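Local coordinates for protein phosphoribosyl-AMP cyclohydrolase (PDB 7BGM) that probably hydrolyses phosphoribosyl-ATP to phosphoribosyl-AMP and then opens its adenine ring, the second and third steps of histidine biosynthesis, at residues 20-25 with 32-37; 69-74 with 91-96; 171-176 with 188-193. All coordinates share one frame; numbering follows the deposited sequence.

Contact 1: residues 20-25 with 32-37; sequences VAIAQN and LMQGFA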
ATOM      1  N   VAL A  20      -5.681 -18.229  -4.188  1.00 23.55           N
ATOM      2  CA  VAL A  20      -6.060 -17.037  -3.417  1.00 24.40           C
ATOM      3  C   VAL A  20      -5.939 -15.831  -4.337  1.00 21.57           C
ATOM      4  O   VAL A  20      -4.954 -15.715  -5.073  1.00 24.81           O
ATOM      5  CB  VAL A  20      -5.148 -16.871  -2.191  1.00 21.15           C
ATOM      6  CG1 VAL A  20      -5.312 -15.478  -1.548  1.00 20.80           C
ATOM      7  CG2 VAL A  20      -5.423 -17.966  -1.171  1.00 23.86           C
ATOM      8  N   ALA A  21      -6.946 -14.961  -4.332  1.00 19.20           N
ATOM      9  CA  ALA A  21      -6.885 -13.720  -5.102  1.00 18.82           C
ATOM     10  C   ALA A  21      -7.082 -12.524  -4.187  1.00 19.35           C
ATOM     11  O   ALA A  21      -8.103 -12.413  -3.494  1.00 20.93           O
ATOM     12  CB  ALA A  21      -7.931 -13.678  -6.231  1.00 23.24           C
ATOM     13  N   ILE A  22      -6.144 -11.579  -4.272  1.00 20.03           N
ATOM     14  CA  ILE A  22      -6.123 -10.414  -3.398  1.00 20.22           C
ATOM     15  C   ILE A  22      -6.291  -9.185  -4.255  1.00 21.76           C
ATOM     16  O   ILE A  22      -5.529  -8.997  -5.216  1.00 21.74           O
ATOM     17  CB  ILE A  22      -4.823 -10.325  -2.601  1.00 18.32           C
ATOM     18  CG1 ILE A  22      -4.573 -11.611  -1.848  1.00 18.00           C
ATOM     19  CG2 ILE A  22      -4.837  -9.081  -1.701  1.00 19.83           C
ATOM     20  CD1 ILE A  22      -3.165 -11.696  -1.322  1.00 20.78           C
ATOM     21  N   ALA A  23      -7.320  -8.371  -3.961  1.00 18.61           N
ATOM     22  CA  ALA A  23      -7.467  -7.106  -4.672  1.00 18.81           C
ATOM     23  C   ALA A  23      -6.775  -5.992  -3.904  1.00 19.23           C
ATOM     24  O   ALA A  23      -7.011  -5.816  -2.690  1.00 21.87           O
ATOM     25  CB  ALA A  23      -8.940  -6.763  -4.897  1.00 19.32           C
ATOM     26  N   GLN A  24      -5.984  -5.187  -4.630  1.00 19.15           N
ATOM     27  CA  GLN A  24      -5.149  -4.163  -4.008  1.00 20.53           C
ATOM     28  C   GLN A  24      -5.289  -2.869  -4.798  1.00 20.30           C
ATOM     29  O   GLN A  24      -5.266  -2.887  -6.038  1.00 21.45           O
ATOM     30  CB  GLN A  24      -3.661  -4.606  -3.949  1.00 18.30           C
ATOM     31  CG  GLN A  24      -2.764  -3.520  -3.320  1.00 19.38           C
ATOM     32  CD  GLN A  24      -1.339  -3.980  -3.166  1.00 17.56           C
ATOM     33  OE1 GLN A  24      -0.813  -4.698  -4.037  1.00 20.92           O
ATOM     34  NE2 GLN A  24      -0.679  -3.546  -2.064  1.00 19.94           N
ATOM     35  N   ASN A  25      -5.441  -1.750  -4.085  1.00 20.12           N
ATOM     36  CA  ASN A  25      -5.582  -0.429  -4.713  1.00 20.38           C
ATOM     37  C   ASN A  25      -4.278  -0.060  -5.431  1.00 20.46           C
ATOM     38  O   ASN A  25      -3.217   0.018  -4.801  1.00 21.98           O
ATOM     39  CB  ASN A  25      -5.945   0.596  -3.633  1.00 20.77           C
ATOM     40  CG  ASN A  25      -6.253   1.986  -4.208  1.00 20.97           C
ATOM     41  OD1 ASN A  25      -5.474   2.548  -4.971  1.00 23.10           O
ATOM     42  ND2 ASN A  25      -7.425   2.529  -3.858  1.00 21.65           N
ATOM     43  N   LEU A  32      -7.943  -4.249  -0.623  1.00 17.94           N
ATOM     44  CA  LEU A  32      -9.375  -4.009  -0.700  1.00 19.86           C
ATOM     45  C   LEU A  32     -10.164  -5.191  -0.166  1.00 20.93           C
ATOM     46  O   LEU A  32     -11.159  -5.006   0.566  1.00 22.00           O
ATOM     47  CB  LEU A  32      -9.773  -3.750  -2.159  1.00 21.40           C
ATOM     48  CG  LEU A  32      -9.008  -2.585  -2.831  1.00 22.64           C
ATOM     49  CD1 LEU A  32      -9.337  -2.451  -4.332  1.00 25.02           C
ATOM     50  CD2 LEU A  32      -9.291  -1.274  -2.087  1.00 24.67           C
ATOM     51  N   MET A  33      -9.789  -6.397  -0.603  1.00 18.88           N
ATOM     52  CA  MET A  33     -10.540  -7.615  -0.240  1.00 18.78           C
ATOM     53  C   MET A  33      -9.687  -8.800  -0.670  1.00 20.52           C
ATOM     54  O   MET A  33      -8.776  -8.666  -1.499  1.00 21.20           O
ATOM     55  CB  MET A  33     -11.934  -7.698  -0.923  1.00 20.55           C
ATOM     56  CG  MET A  33     -11.816  -7.754  -2.445  1.00 23.42           C
ATOM     57  SD  MET A  33     -13.389  -8.031  -3.290  1.00 28.11           S
ATOM     58  CE  MET A  33     -13.695  -9.760  -2.915  1.00 30.13           C
ATOM     59  N   GLN A  34     -10.028  -9.978  -0.143  1.00 20.70           N
ATOM     60  CA  GLN A  34      -9.355 -11.187  -0.565  1.00 19.64           C
ATOM     61  C   GLN A  34     -10.410 -12.271  -0.717  1.00 22.68           C
ATOM     62  O   GLN A  34     -11.318 -12.378   0.124  1.00 24.95           O
ATOM     63  CB  GLN A  34      -8.265 -11.610   0.440  1.00 19.14           C
ATOM     64  CG  GLN A  34      -7.633 -13.001   0.142  1.00 20.40           C
ATOM     65  CD  GLN A  34      -8.285 -14.131   0.968  1.00 21.44           C
ATOM     66  OE1 GLN A  34      -8.291 -14.093   2.201  1.00 23.27           O
ATOM     67  NE2 GLN A  34      -8.818 -15.136   0.282  1.00 25.53           N
ATOM     68  N   GLY A  35     -10.336 -12.986  -1.854  1.00 23.37           N
ATOM     69  CA  GLY A  35     -11.175 -14.133  -2.086  1.00 23.60           C
ATOM     70  C   GLY A  35     -10.429 -15.264  -2.748  1.00 23.58           C
ATOM     71  O   GLY A  35      -9.225 -15.424  -2.538  1.00 24.15           O
ATOM     72  N   PHE A  36     -11.133 -16.056  -3.548  1.00 25.34           N
ATOM     73  CA  PHE A  36     -10.549 -17.185  -4.252  1.00 20.77           C
ATOM     74  C   PHE A  36     -10.913 -17.054  -5.726  1.00 20.67           C
ATOM     75  O   PHE A  36     -11.887 -16.377  -6.094  1.00 25.45           O
ATOM     76  CB  PHE A  36     -11.024 -18.548  -3.632  1.00 25.30           C
ATOM     77  CG  PHE A  36     -10.458 -18.775  -2.281  1.00 29.14           C
ATOM     78  CD1 PHE A  36     -11.064 -18.216  -1.152  1.00 32.12           C
ATOM     79  CD2 PHE A  36      -9.277 -19.491  -2.126  1.00 32.76           C
ATOM     80  CE1 PHE A  36     -10.500 -18.364   0.109  1.00 33.25           C
ATOM     81  CE2 PHE A  36      -8.716 -19.669  -0.865  1.00 32.68           C
ATOM     82  CZ  PHE A  36      -9.316 -19.090   0.249  1.00 34.17           C
ATOM     83  N   ALA A  37     -10.104 -17.657  -6.587  1.00 23.83           N
ATOM     84  CA  ALA A  37     -10.365 -17.614  -8.007  1.00 24.32           C
ATOM     85  C   ALA A  37     -10.091 -18.993  -8.589  1.00 25.24           C
ATOM     86  O   ALA A  37      -9.138 -19.655  -8.171  1.00 27.23           O
ATOM     87  CB  ALA A  37      -9.494 -16.551  -8.685  1.00 24.87           C
TER

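Contact 2: residues 69-74 with 91-96; sequences NNFINV and KPDGPT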
ATOM      1  N   ASN A  69     -22.186  -1.892  -7.950  1.00 26.49           N
ATOM      2  CA  ASN A  69     -21.601  -0.967  -8.928  1.00 27.93           C
ATOM      3  C   ASN A  69     -20.200  -0.525  -8.533  1.00 25.73           C
ATOM      4  O   ASN A  69     -19.582   0.281  -9.268  1.00 28.58           O
ATOM      5  CB  ASN A  69     -22.468   0.283  -9.162  1.00 29.57           C
ATOM      6  CG  ASN A  69     -22.478   0.713 -10.606  1.00 34.47           C
ATOM      7  OD1 ASN A  69     -22.567  -0.131 -11.508  1.00 32.83           O
ATOM      8  ND2 ASN A  69     -22.427   2.028 -10.842  1.00 33.54           N
ATOM      9  N   ASN A  70     -19.637  -1.058  -7.439  1.00 26.94           N
ATOM     10  CA  ASN A  70     -18.292  -0.686  -7.001  1.00 27.92           C
ATOM     11  C   ASN A  70     -17.268  -1.666  -7.576  1.00 28.10           C
ATOM     12  O   ASN A  70     -16.623  -2.440  -6.858  1.00 27.85           O
ATOM     13  CB  ASN A  70     -18.239  -0.621  -5.479  1.00 30.64           C
ATOM     14  CG  ASN A  70     -19.121   0.487  -4.941  1.00 32.30           C
ATOM     15  OD1 ASN A  70     -19.267   1.516  -5.605  1.00 36.56           O
ATOM     16  ND2 ASN A  70     -19.730   0.292  -3.766  1.00 35.93           N
ATOM     17  N   PHE A  71     -17.122  -1.606  -8.906  1.00 26.88           N
ATOM     18  CA  PHE A  71     -16.181  -2.479  -9.596  1.00 23.03           C
ATOM     19  C   PHE A  71     -14.741  -2.155  -9.218  1.00 23.73           C
ATOM     20  O   PHE A  71     -14.392  -1.020  -8.867  1.00 25.40           O
ATOM     21  CB  PHE A  71     -16.322  -2.354 -11.111  1.00 26.08           C
ATOM     22  CG  PHE A  71     -17.676  -2.794 -11.638  1.00 28.78           C
ATOM     23  CD1 PHE A  71     -17.969  -4.150 -11.781  1.00 28.52           C
ATOM     24  CD2 PHE A  71     -18.659  -1.867 -11.953  1.00 32.74           C
ATOM     25  CE1 PHE A  71     -19.190  -4.591 -12.255  1.00 30.22           C
ATOM     26  CE2 PHE A  71     -19.909  -2.291 -12.430  1.00 31.28           C
ATOM     27  CZ  PHE A  71     -20.186  -3.675 -12.560  1.00 30.35           C
ATOM     28  N   ILE A  72     -13.887  -3.154  -9.322  1.00 23.44           N
ATOM     29  CA  ILE A  72     -12.439  -2.931  -9.209  1.00 24.61           C
ATOM     30  C   ILE A  72     -11.857  -3.090 -10.597  1.00 25.83           C
ATOM     31  O   ILE A  72     -11.793  -4.205 -11.141  1.00 24.11           O
ATOM     32  CB  ILE A  72     -11.771  -3.864  -8.187  1.00 23.30           C
ATOM     33  CG1 ILE A  72     -12.424  -3.700  -6.798  1.00 23.80           C
ATOM     34  CG2 ILE A  72     -10.229  -3.609  -8.133  1.00 24.17           C
ATOM     35  CD1 ILE A  72     -12.173  -4.948  -5.893  1.00 23.96           C
ATOM     36  N   ASN A  73     -11.395  -1.968 -11.165  1.00 24.54           N
ATOM     37  CA  ASN A  73     -10.903  -1.921 -12.529  1.00 24.77           C
ATOM     38  C   ASN A  73      -9.440  -2.330 -12.530  1.00 23.59           C
ATOM     39  O   ASN A  73      -8.593  -1.629 -11.960  1.00 26.46           O
ATOM     40  CB  ASN A  73     -11.052  -0.521 -13.100  1.00 25.80           C
ATOM     41  CG  ASN A  73     -12.477  -0.067 -13.098  1.00 30.26           C
ATOM     42  OD1 ASN A  73     -13.310  -0.612 -13.832  1.00 33.27           O
ATOM     43  ND2 ASN A  73     -12.791   0.908 -12.241  1.00 34.79           N
ATOM     44  N   VAL A  74      -9.146  -3.461 -13.155  1.00 24.13           N
ATOM     45  CA  VAL A  74      -7.859  -4.114 -12.993  1.00 24.97           C
ATOM     46  C   VAL A  74      -6.814  -3.521 -13.943  1.00 25.40           C
ATOM     47  O   VAL A  74      -6.993  -3.513 -15.166  1.00 27.88           O
ATOM     48  CB  VAL A  74      -7.990  -5.628 -13.179  1.00 28.11           C
ATOM     49  CG1 VAL A  74      -6.623  -6.252 -13.072  1.00 28.63           C
ATOM     50  CG2 VAL A  74      -8.893  -6.179 -12.058  1.00 30.97           C
ATOM     51  N   LYS A  91      -8.197  -0.213  -9.564  1.00 25.06           N
ATOM     52  CA  LYS A  91      -8.757   1.030  -9.073  1.00 22.74           C
ATOM     53  C   LYS A  91     -10.221   0.803  -8.726  1.00 20.89           C
ATOM     54  O   LYS A  91     -11.020   0.510  -9.633  1.00 24.05           O
ATOM     55  CB  LYS A  91      -8.624   2.140 -10.130  1.00 26.64           C
ATOM     56  CG  LYS A  91      -9.106   3.544  -9.658  1.00 26.36           C
ATOM     57  CD  LYS A  91      -8.108   4.163  -8.640  1.00 26.47           C
ATOM     58  CE  LYS A  91      -8.492   5.580  -8.237  1.00 29.00           C
ATOM     59  NZ  LYS A  91      -7.576   6.196  -7.254  1.00 26.97           N
ATOM     60  N   PRO A  92     -10.638   0.960  -7.470  1.00 22.85           N
ATOM     61  CA  PRO A  92     -12.053   0.731  -7.134  1.00 23.85           C
ATOM     62  C   PRO A  92     -12.907   1.921  -7.521  1.00 24.88           C
ATOM     63  O   PRO A  92     -12.474   3.070  -7.411  1.00 28.36           O
ATOM     64  CB  PRO A  92     -12.045   0.553  -5.609  1.00 25.46           C
ATOM     65  CG  PRO A  92     -10.823   1.296  -5.170  1.00 27.49           C
ATOM     66  CD  PRO A  92      -9.806   1.180  -6.284  1.00 23.89           C
ATOM     67  N   ASP A  93     -14.122   1.628  -7.996  1.00 28.03           N
ATOM     68  CA  ASP A  93     -15.132   2.657  -8.278  1.00 27.25           C
ATOM     69  C   ASP A  93     -15.791   3.229  -7.023  1.00 26.13           C
ATOM     70  O   ASP A  93     -16.485   4.264  -7.099  1.00 28.80           O
ATOM     71  CB  ASP A  93     -16.226   2.071  -9.177  1.00 27.13           C
ATOM     72  CG  ASP A  93     -15.798   1.952 -10.622  1.00 32.32           C
ATOM     73  OD1 ASP A  93     -14.792   2.583 -10.992  1.00 34.90           O
ATOM     74  OD2 ASP A  93     -16.494   1.250 -11.387  1.00 33.13           O
ATOM     75  N   GLY A  94     -15.683   2.541  -5.899  1.00 25.88           N
ATOM     76  CA  GLY A  94     -16.312   2.954  -4.661  1.00 24.52           C
ATOM     77  C   GLY A  94     -15.929   1.966  -3.573  1.00 26.83           C
ATOM     78  O   GLY A  94     -15.058   1.115  -3.767  1.00 29.66           O
ATOM     79  N   PRO A  95     -16.541   2.081  -2.396  1.00 28.38           N
ATOM     80  CA  PRO A  95     -16.152   1.213  -1.277  1.00 27.88           C
ATOM     81  C   PRO A  95     -16.299  -0.267  -1.614  1.00 27.36           C
ATOM     82  O   PRO A  95     -17.283  -0.703  -2.217  1.00 29.52           O
ATOM     83  CB  PRO A  95     -17.097   1.644  -0.144  1.00 29.15           C
ATOM     84  CG  PRO A  95     -18.066   2.570  -0.730  1.00 30.28           C
ATOM     85  CD  PRO A  95     -17.603   3.030  -2.038  1.00 26.77           C
ATOM     86  N   THR A  96     -15.298  -1.055  -1.209  1.00 26.01           N
ATOM     87  CA  THR A  96     -15.276  -2.433  -1.657  1.00 26.98           C
ATOM     88  C   THR A  96     -16.133  -3.338  -0.780  1.00 27.98           C
ATOM     89  O   THR A  96     -16.674  -4.337  -1.269  1.00 29.70           O
ATOM     90  CB  THR A  96     -13.816  -2.928  -1.675  1.00 28.98           C
ATOM     91  OG1 THR A  96     -13.067  -2.171  -2.653  1.00 31.44           O
ATOM     92  CG2 THR A  96     -13.731  -4.430  -1.990  1.00 29.32           C
TER
HETATM   93  O   HOH W   1     -19.049   1.915 -11.516  1.00 31.91           O
HETATM   94  O   HOH W   2     -14.603  -1.555  -4.857  1.00 31.67           O
HETATM   95  O   HOH W   3     -16.038   0.445 -13.743  1.00 44.71           O

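Contact 3: residues 171-176 with 188-193; sequences NELCET and SEMADV. With ZN (zinc ion), chain E.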
ATOM      1  N   ASN A 171      12.473  24.820   0.903  1.00 40.18           N
ATOM      2  CA  ASN A 171      13.830  25.344   0.808  1.00 43.87           C
ATOM      3  C   ASN A 171      14.816  24.505   1.617  1.00 43.47           C
ATOM      4  O   ASN A 171      15.957  24.298   1.182  1.00 42.22           O
ATOM      5  CB  ASN A 171      13.854  26.794   1.274  1.00 45.97           C
ATOM      6  CG  ASN A 171      15.220  27.418   1.136  1.00 50.01           C
ATOM      7  OD1 ASN A 171      15.727  27.585   0.023  1.00 51.04           O
ATOM      8  ND2 ASN A 171      15.830  27.766   2.267  1.00 50.02           N
ATOM      9  N   GLU A 172      14.412  24.055   2.817  1.00 45.09           N
ATOM     10  CA  GLU A 172      15.261  23.163   3.617  1.00 47.79           C
ATOM     11  C   GLU A 172      15.600  21.891   2.851  1.00 43.43           C
ATOM     12  O   GLU A 172      16.742  21.417   2.886  1.00 43.43           O
ATOM     13  CB  GLU A 172      14.576  22.790   4.937  1.00 51.39           C
ATOM     14  CG  GLU A 172      14.475  23.900   5.957  1.00 56.97           C
ATOM     15  CD  GLU A 172      15.826  24.487   6.319  1.00 64.20           C
ATOM     16  OE1 GLU A 172      16.763  23.716   6.627  1.00 68.78           O
ATOM     17  OE2 GLU A 172      15.943  25.720   6.280  1.00 66.12           O
ATOM     18  N   LEU A 173      14.606  21.303   2.186  1.00 39.65           N
ATOM     19  CA  LEU A 173      14.856  20.099   1.404  1.00 39.00           C
ATOM     20  C   LEU A 173      15.859  20.368   0.294  1.00 37.84           C
ATOM     21  O   LEU A 173      16.785  19.572   0.067  1.00 38.39           O
ATOM     22  CB  LEU A 173      13.546  19.580   0.823  1.00 35.08           C
ATOM     23  CG  LEU A 173      13.654  18.303  -0.006  1.00 35.03           C
ATOM     24  CD1 LEU A 173      14.040  17.070   0.846  1.00 36.51           C
ATOM     25  CD2 LEU A 173      12.333  18.084  -0.733  1.00 35.25           C
ATOM     26  N   CYS A 174      15.700  21.500  -0.399  1.00 35.32           N
ATOM     27  CA  CYS A 174      16.655  21.857  -1.447  1.00 34.29           C
ATOM     28  C   CYS A 174      18.059  22.035  -0.878  1.00 39.67           C
ATOM     29  O   CYS A 174      19.045  21.634  -1.515  1.00 39.98           O
ATOM     30  CB  CYS A 174      16.200  23.132  -2.155  1.00 35.52           C
ATOM     31  SG  CYS A 174      14.698  22.978  -3.169  1.00 38.66           S
ATOM     32  N   GLU A 175      18.169  22.653   0.316  1.00 42.94           N
ATOM     33  CA  GLU A 175      19.478  22.874   0.933  1.00 45.21           C
ATOM     34  C   GLU A 175      20.219  21.562   1.156  1.00 43.08           C
ATOM     35  O   GLU A 175      21.453  21.541   1.089  1.00 45.17           O
ATOM     36  CB  GLU A 175      19.359  23.610   2.280  1.00 50.77           C
ATOM     37  CG  GLU A 175      18.892  25.068   2.274  1.00 59.67           C
ATOM     38  CD  GLU A 175      18.908  25.700   3.689  1.00 68.55           C
ATOM     39  OE1 GLU A 175      19.439  25.079   4.644  1.00 72.90           O
ATOM     40  OE2 GLU A 175      18.385  26.818   3.854  1.00 70.71           O
ATOM     41  N   THR A 176      19.499  20.457   1.433  1.00 44.37           N
ATOM     42  CA  THR A 176      20.192  19.193   1.701  1.00 43.46           C
ATOM     43  C   THR A 176      20.942  18.697   0.468  1.00 44.01           C
ATOM     44  O   THR A 176      21.934  17.965   0.598  1.00 44.29           O
ATOM     45  CB  THR A 176      19.229  18.098   2.197  1.00 40.09           C
ATOM     46  OG1 THR A 176      18.351  17.669   1.139  1.00 39.63           O
ATOM     47  CG2 THR A 176      18.423  18.560   3.420  1.00 41.49           C
ATOM     48  N   SER A 188      14.716  13.461   6.583  1.00 36.73           N
ATOM     49  CA  SER A 188      14.044  14.215   7.624  1.00 40.28           C
ATOM     50  C   SER A 188      13.356  15.452   7.054  1.00 40.04           C
ATOM     51  O   SER A 188      12.230  15.780   7.446  1.00 40.79           O
ATOM     52  CB  SER A 188      15.052  14.596   8.701  1.00 44.21           C
ATOM     53  OG  SER A 188      14.401  15.304   9.718  1.00 52.12           O
ATOM     54  N   GLU A 189      14.012  16.145   6.122  1.00 37.74           N
ATOM     55  CA  GLU A 189      13.388  17.330   5.529  1.00 37.87           C
ATOM     56  C   GLU A 189      12.229  16.954   4.610  1.00 34.58           C
ATOM     57  O   GLU A 189      11.223  17.676   4.548  1.00 37.16           O
ATOM     58  CB  GLU A 189      14.427  18.152   4.782  1.00 40.87           C
ATOM     59  CG  GLU A 189      15.418  18.811   5.749  1.00 40.00           C
ATOM     60  CD  GLU A 189      14.715  19.583   6.869  1.00 43.04           C
ATOM     61  OE1 GLU A 189      13.673  20.206   6.608  1.00 44.02           O
ATOM     62  OE2 GLU A 189      15.202  19.576   8.020  1.00 45.64           O
ATOM     63  N   MET A 190      12.347  15.845   3.873  1.00 32.78           N
ATOM     64  CA  MET A 190      11.210  15.386   3.074  1.00 33.47           C
ATOM     65  C   MET A 190      10.015  15.060   3.956  1.00 34.41           C
ATOM     66  O   MET A 190       8.864  15.307   3.570  1.00 34.91           O
ATOM     67  CB  MET A 190      11.587  14.155   2.249  1.00 32.32           C
ATOM     68  CG  MET A 190      10.481  13.686   1.303  1.00 31.87           C
ATOM     69  SD  MET A 190      10.204  14.861  -0.048  1.00 33.66           S
ATOM     70  CE  MET A 190       8.818  14.040  -0.840  1.00 36.35           C
ATOM     71  N   ALA A 191      10.259  14.501   5.141  1.00 33.81           N
ATOM     72  CA  ALA A 191       9.145  14.231   6.039  1.00 33.16           C
ATOM     73  C   ALA A 191       8.492  15.528   6.505  1.00 34.10           C
ATOM     74  O   ALA A 191       7.262  15.591   6.634  1.00 33.65           O
ATOM     75  CB  ALA A 191       9.601  13.385   7.232  1.00 33.23           C
ATOM     76  N   ASP A 192       9.294  16.586   6.710  1.00 34.16           N
ATOM     77  CA  ASP A 192       8.751  17.900   7.063  1.00 36.94           C
ATOM     78  C   ASP A 192       7.895  18.458   5.934  1.00 35.63           C
ATOM     79  O   ASP A 192       6.811  19.011   6.169  1.00 36.68           O
ATOM     80  CB  ASP A 192       9.873  18.895   7.360  1.00 38.80           C
ATOM     81  CG  ASP A 192      10.639  18.607   8.643  1.00 42.07           C
ATOM     82  OD1 ASP A 192      10.277  17.673   9.383  1.00 42.75           O
ATOM     83  OD2 ASP A 192      11.633  19.345   8.900  1.00 43.67           O
ATOM     84  N   VAL A 193       8.393  18.360   4.699  1.00 35.04           N
ATOM     85  CA  VAL A 193       7.632  18.828   3.543  1.00 33.84           C
ATOM     86  C   VAL A 193       6.314  18.078   3.452  1.00 34.18           C
ATOM     87  O   VAL A 193       5.244  18.680   3.303  1.00 34.91           O
ATOM     88  CB  VAL A 193       8.458  18.669   2.250  1.00 33.11           C
ATOM     89  CG1 VAL A 193       7.599  18.959   1.017  1.00 31.96           C
ATOM     90  CG2 VAL A 193       9.668  19.591   2.282  1.00 34.59           C
TER
HETATM   91 ZN    ZN E 303      12.508  20.931   8.045  1.00 46.83          ZN
HETATM   92  O   HOH W   4      13.528  22.254   9.302  1.00 50.27           O

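Contact 1: residues 20-25 with 32-37
A classic beta bulge sits at the turn end of this antiparallel hairpin, where L32 and M33 both face A23. The backbone of A23 serves both: L32 N donates to A23 O (2.8 Å), and A23 N donates to M33 O (2.9 Å). Further along, A21 and G35 exchange two backbone bonds. The one from A21 N to G35 O is almost straight, 172° at the hydrogen. G35 O also takes a bond from Q34 NE2 (2.9 Å), and the two donors reach it from opposite faces of its carbonyl plane. The Q34 chain bends at its second torsion (chi2 -97°), which turns the amide along its own strand to G35. Q34 OE1 is held by S85 of the second subunit, so both ends of the amide are fixed. Q34 CG lies against V20 CG1 (3.8 Å) and I22 CG1 (3.9 Å). V20 CG2 meets the F36 ring obliquely at CE2 (3.7 Å). On the other face, A23 CB rests on M33 CG (3.9 Å), and M33 belongs to an AMP site known in this protein. I22 packs on I22 of the second subunit. The arrangement is a bulged beta hairpin of the cyclohydrolase sheet, partly packed on the second subunit.

Contact 2: residues 69-74 with 91-96
The backbones of N73 and K91 form an antiparallel hydrogen-bonded pair, N73 N to K91 O at 2.9 Å and K91 N to N73 O at 2.8 Å, and D93 N carries the pairing on by donating to F71 O (2.8 Å). Beside it, N73 ND2 reaches D93 OD1 (2.9 Å). This bond is bent, 136° at the hydrogen. It lies in the amide plane of N73 but meets the carboxylate from above its plane. N73 ND2 also makes a weak bond to K91 O, and a water joins N73 OD1 to D93 OD2. An alanine here is likely to leave D93 OD1 without its amide donor and the bridging water without one acceptor. D93 OD2 lies at the edge of the F71 ring, 3.8 Å from F71 CD2, with ring and carboxylate planes 87° apart. The segments belong to the mixed sheet of the cyclohydrolase part, where strand 72-74 emerges from a loop and strand 85-92 runs into one. N70 centres an inverse gamma turn, and N70 OD1 lies 3.4 Å from G94 CA. A second water links T96 OG1, of an AMP-site residue, to the N70 and G94 carbonyls. K91 NZ forms salt bridges with D27 and E209.

Contact 3: residues 171-176 with 188-193
The carboxylate of E189 lies over the base of the E172 side chain, with E189 OE1 3.2 Å from E172 CB. The two carboxylates are turned 71° against each other, and that of E172 is not on the zinc here. The helical segments 171-176 and 188-193 run nearly antiparallel, 161° between their directions, with axes 8.7 Å apart at closest. No hydrogen bond joins these two segments. L173 supplies the apolar part of the contact. Its CD1 touches the backbone at M190 N (3.7 Å), its CD2 lies by M190 SD (3.9 Å), and its CB faces V193. T176 CG2 presses on E189 CG (3.8 Å). The T176 torsion (chi1 70°) turns OG1 back to L173 O, where it donates in the carbonyl plane, on a lone pair. The methyl group is thereby left facing E189. T176 OG1 is also bonded to T186. The zinc ion is bound by E189 OE1 (2.0 Å), by D192 OD2 (2.0 Å), by a water and by E169 of helix 159-178. E189 binds through one oxygen; its OE2 forms a salt bridge with R185. D192 OD1 does likewise with R218 of the second subunit. The carboxylates of E189 and D192 therefore each have one oxygen on the metal and one on an arginine, which fixes their rotation. L173 also packs on L200 of the second subunit. E172 and E175 bind magnesium in another structure of this protein, and E172 also binds AMP. An apolar seam thus carries a row of acidic groups set for metal ions, consistent with metal-assisted phosphoribosyl-ATP pyrophosphohydrolase chemistry of the MazG kind.

How the contacts relate
From the N terminus, contact 1 comes first and closes the short turn between strands 19-25 and 31-37. Contact 2 follows and closes a longer excursion through residues 75-90, most of it strand. The two are in series and do not nest, yet they touch. A23 packs on I72, N25 on P92, and L32 and M33 on T96. Strands 19-25 and 85-92 are neighbours in one sheet, which brings the two contacts together. Contact 3 closes the link between helices 159-178 and 183-204. It lies across the chain's centre, about 19 Å at nearest atoms from either of the others, in the pyrophosphohydrolase part. Contacts 1 and 3 both reach the second subunit, so each catalytic part adds to the dimer.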